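Local coordinates for BvnE (Penicillium brevicompactum, PDB 6U9I), which acts as a stereoselective semipinacolase in brevianamide assembly, an isomerase that probably steers a semipinacol-type rearrangement, at residues E16-S21 with L120-E125. Numbering follows the deposited sequence.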
loop_
_atom_site.group_PDB
_atom_site.type_symbol
_atom_site.label_atom_id
_atom_site.label_comp_id
_atom_site.label_asym_id
_atom_site.label_seq_id
_atom_site.Cartn_x
_atom_site.Cartn_y
_atom_site.Cartn_z
ATOM N N GLU A 16 -5.936 7.908 18.911
ATOM C CA GLU A 16 -6.835 6.827 19.296
ATOM C C GLU A 16 -8.169 6.938 18.569
ATOM O O GLU A 16 -8.734 5.924 18.148
ATOM C CB GLU A 16 -7.021 6.809 20.818
ATOM C CG GLU A 16 -5.719 6.558 21.599
ATOM C CD GLU A 16 -4.780 7.768 21.632
ATOM O OE1 GLU A 16 -5.191 8.863 21.191
ATOM O OE2 GLU A 16 -3.627 7.620 22.095
ATOM N N GLN A 17 -8.668 8.164 18.382
ATOM C CA GLN A 17 -9.901 8.357 17.623
ATOM C C GLN A 17 -9.763 7.840 16.194
ATOM O O GLN A 17 -10.691 7.220 15.663
ATOM C CB GLN A 17 -10.284 9.834 17.600
ATOM C CG GLN A 17 -11.431 10.154 16.635
ATOM C CD GLN A 17 -12.768 9.598 17.096
ATOM O OE1 GLN A 17 -13.518 10.278 17.794
ATOM N NE2 GLN A 17 -13.077 8.362 16.702
ATOM N N LEU A 18 -8.619 8.103 15.550
ATOM C CA LEU A 18 -8.437 7.640 14.175
ATOM C C LEU A 18 -8.347 6.118 14.119
ATOM O O LEU A 18 -8.870 5.490 13.190
ATOM C CB LEU A 18 -7.196 8.296 13.560
ATOM C CG LEU A 18 -7.330 9.806 13.287
ATOM C CD1 LEU A 18 -5.965 10.466 13.102
ATOM C CD2 LEU A 18 -8.217 10.063 12.049
ATOM N N ILE A 19 -7.719 5.506 15.127
ATOM C CA ILE A 19 -7.654 4.049 15.172
ATOM C C ILE A 19 -9.043 3.457 15.380
ATOM O O ILE A 19 -9.412 2.473 14.733
ATOM C CB ILE A 19 -6.659 3.598 16.261
ATOM C CG1 ILE A 19 -5.236 3.958 15.827
ATOM C CG2 ILE A 19 -6.812 2.094 16.552
ATOM C CD1 ILE A 19 -4.150 3.635 16.840
ATOM N N VAL A 20 -9.847 4.061 16.267
ATOM C CA VAL A 20 -11.223 3.610 16.466
ATOM C C VAL A 20 -12.024 3.717 15.172
ATOM O O VAL A 20 -12.768 2.797 14.811
ATOM C CB VAL A 20 -11.883 4.399 17.613
ATOM C CG1 VAL A 20 -13.392 4.252 17.566
ATOM C CG2 VAL A 20 -11.327 3.930 18.959
ATOM N N SER A 21 -11.886 4.830 14.442
ATOM C CA SER A 21 -12.642 4.937 13.192
ATOM C C SER A 21 -12.119 4.005 12.109
ATOM O O SER A 21 -12.906 3.538 11.276
ATOM C CB SER A 21 -12.677 6.378 12.673
ATOM O OG SER A 21 -13.092 7.268 13.686
ATOM N N LEU A 120 -6.853 5.357 4.358
ATOM C CA LEU A 120 -8.068 6.047 4.771
ATOM C C LEU A 120 -7.716 7.482 5.148
ATOM O O LEU A 120 -6.753 7.713 5.884
ATOM C CB LEU A 120 -8.713 5.346 5.969
ATOM C CG LEU A 120 -8.997 3.843 5.864
ATOM C CD1 LEU A 120 -9.583 3.314 7.171
ATOM C CD2 LEU A 120 -9.964 3.590 4.746
ATOM N N THR A 121 -8.488 8.443 4.651
ATOM C CA THR A 121 -8.410 9.816 5.142
ATOM C C THR A 121 -9.736 10.154 5.807
ATOM O O THR A 121 -10.801 9.886 5.240
ATOM C CB THR A 121 -8.135 10.822 4.015
ATOM O OG1 THR A 121 -6.988 10.400 3.267
ATOM C CG2 THR A 121 -7.858 12.206 4.611
ATOM N N PHE A 122 -9.674 10.738 6.999
ATOM C CA PHE A 122 -10.877 11.121 7.719
ATOM C C PHE A 122 -11.035 12.637 7.699
ATOM O O PHE A 122 -10.115 13.380 7.344
ATOM C CB PHE A 122 -10.841 10.582 9.151
ATOM C CG PHE A 122 -10.903 9.078 9.213
ATOM C CD1 PHE A 122 -12.127 8.431 9.240
ATOM C CD2 PHE A 122 -9.746 8.324 9.200
ATOM C CE1 PHE A 122 -12.202 7.048 9.273
ATOM C CE2 PHE A 122 -9.806 6.935 9.239
ATOM C CZ PHE A 122 -11.029 6.303 9.275
ATOM N N ASN A 123 -12.234 13.087 8.061
ATOM C CA ASN A 123 -12.466 14.512 8.243
ATOM C C ASN A 123 -11.660 15.013 9.447
ATOM O O ASN A 123 -11.013 14.245 10.169
ATOM C CB ASN A 123 -13.970 14.791 8.388
ATOM C CG ASN A 123 -14.582 14.155 9.641
ATOM O OD1 ASN A 123 -13.925 13.404 10.357
ATOM N ND2 ASN A 123 -15.863 14.452 9.896
ATOM N N GLU A 124 -11.711 16.328 9.671
ATOM C CA GLU A 124 -10.867 16.947 10.691
ATOM C C GLU A 124 -11.118 16.351 12.065
ATOM O O GLU A 124 -10.182 16.189 12.855
ATOM C CB GLU A 124 -11.105 18.461 10.728
ATOM C CG GLU A 124 -10.092 19.200 11.592
ATOM C CD GLU A 124 -10.471 19.230 13.065
ATOM O OE1 GLU A 124 -9.551 19.273 13.920
ATOM O OE2 GLU A 124 -11.686 19.200 13.373
ATOM N N GLU A 125 -12.371 16.024 12.368
ATOM C CA GLU A 125 -12.707 15.465 13.667
ATOM C C GLU A 125 -12.327 13.997 13.782
ATOM O O GLU A 125 -12.401 13.437 14.884
ATOM C CB GLU A 125 -14.204 15.625 13.936
ATOM C CG GLU A 125 -14.738 17.033 13.662
ATOM C CD GLU A 125 -15.378 17.169 12.278
ATOM O OE1 GLU A 125 -14.646 17.331 11.274
ATOM O OE2 GLU A 125 -16.626 17.116 12.197
#
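F122 reaches from the end of strand 110-122 to helix 14-31, where L18 and S21, one turn apart, receive its ring. The contact is mainly apolar. CD2 of L18 meets the near part of the ring, 3.7 Å from CD2 of F122. The two side chains run past each other in opposite directions. Farther out, CB of S21 sits 3.5 Å from CE1 of F122 and 3.8 Å from CZ of F122. Both helix groups come obliquely, from the same side of the ring plane. CB of F122 points toward the helix. With CG anti to the carbonyl carbon (chi1 -66°), the ring closes further on the helix axis, running from L18 to S21. V97 of the neighbouring strand 96-107 touches both L18 and F122.

The polar links lie at the turn after the strand. OG of S21 hydrogen-bonds to the carbonyl oxygen of G126 and so ties the helix to this turn. The turn is braced from within, because OD1 of N123 accepts from the backbone N of T127 and of L128. At the outer margin CG of Q17 only brushes O of E125, at 3.8 Å.

L120, two residues before F122, continues the same side of the strand onto A22 and W25 of the helix. Helix 14-31 packed on a curled mixed sheet is consistent with the cone-like alpha+beta fold of NTF2-like (SnoaL-like) proteins.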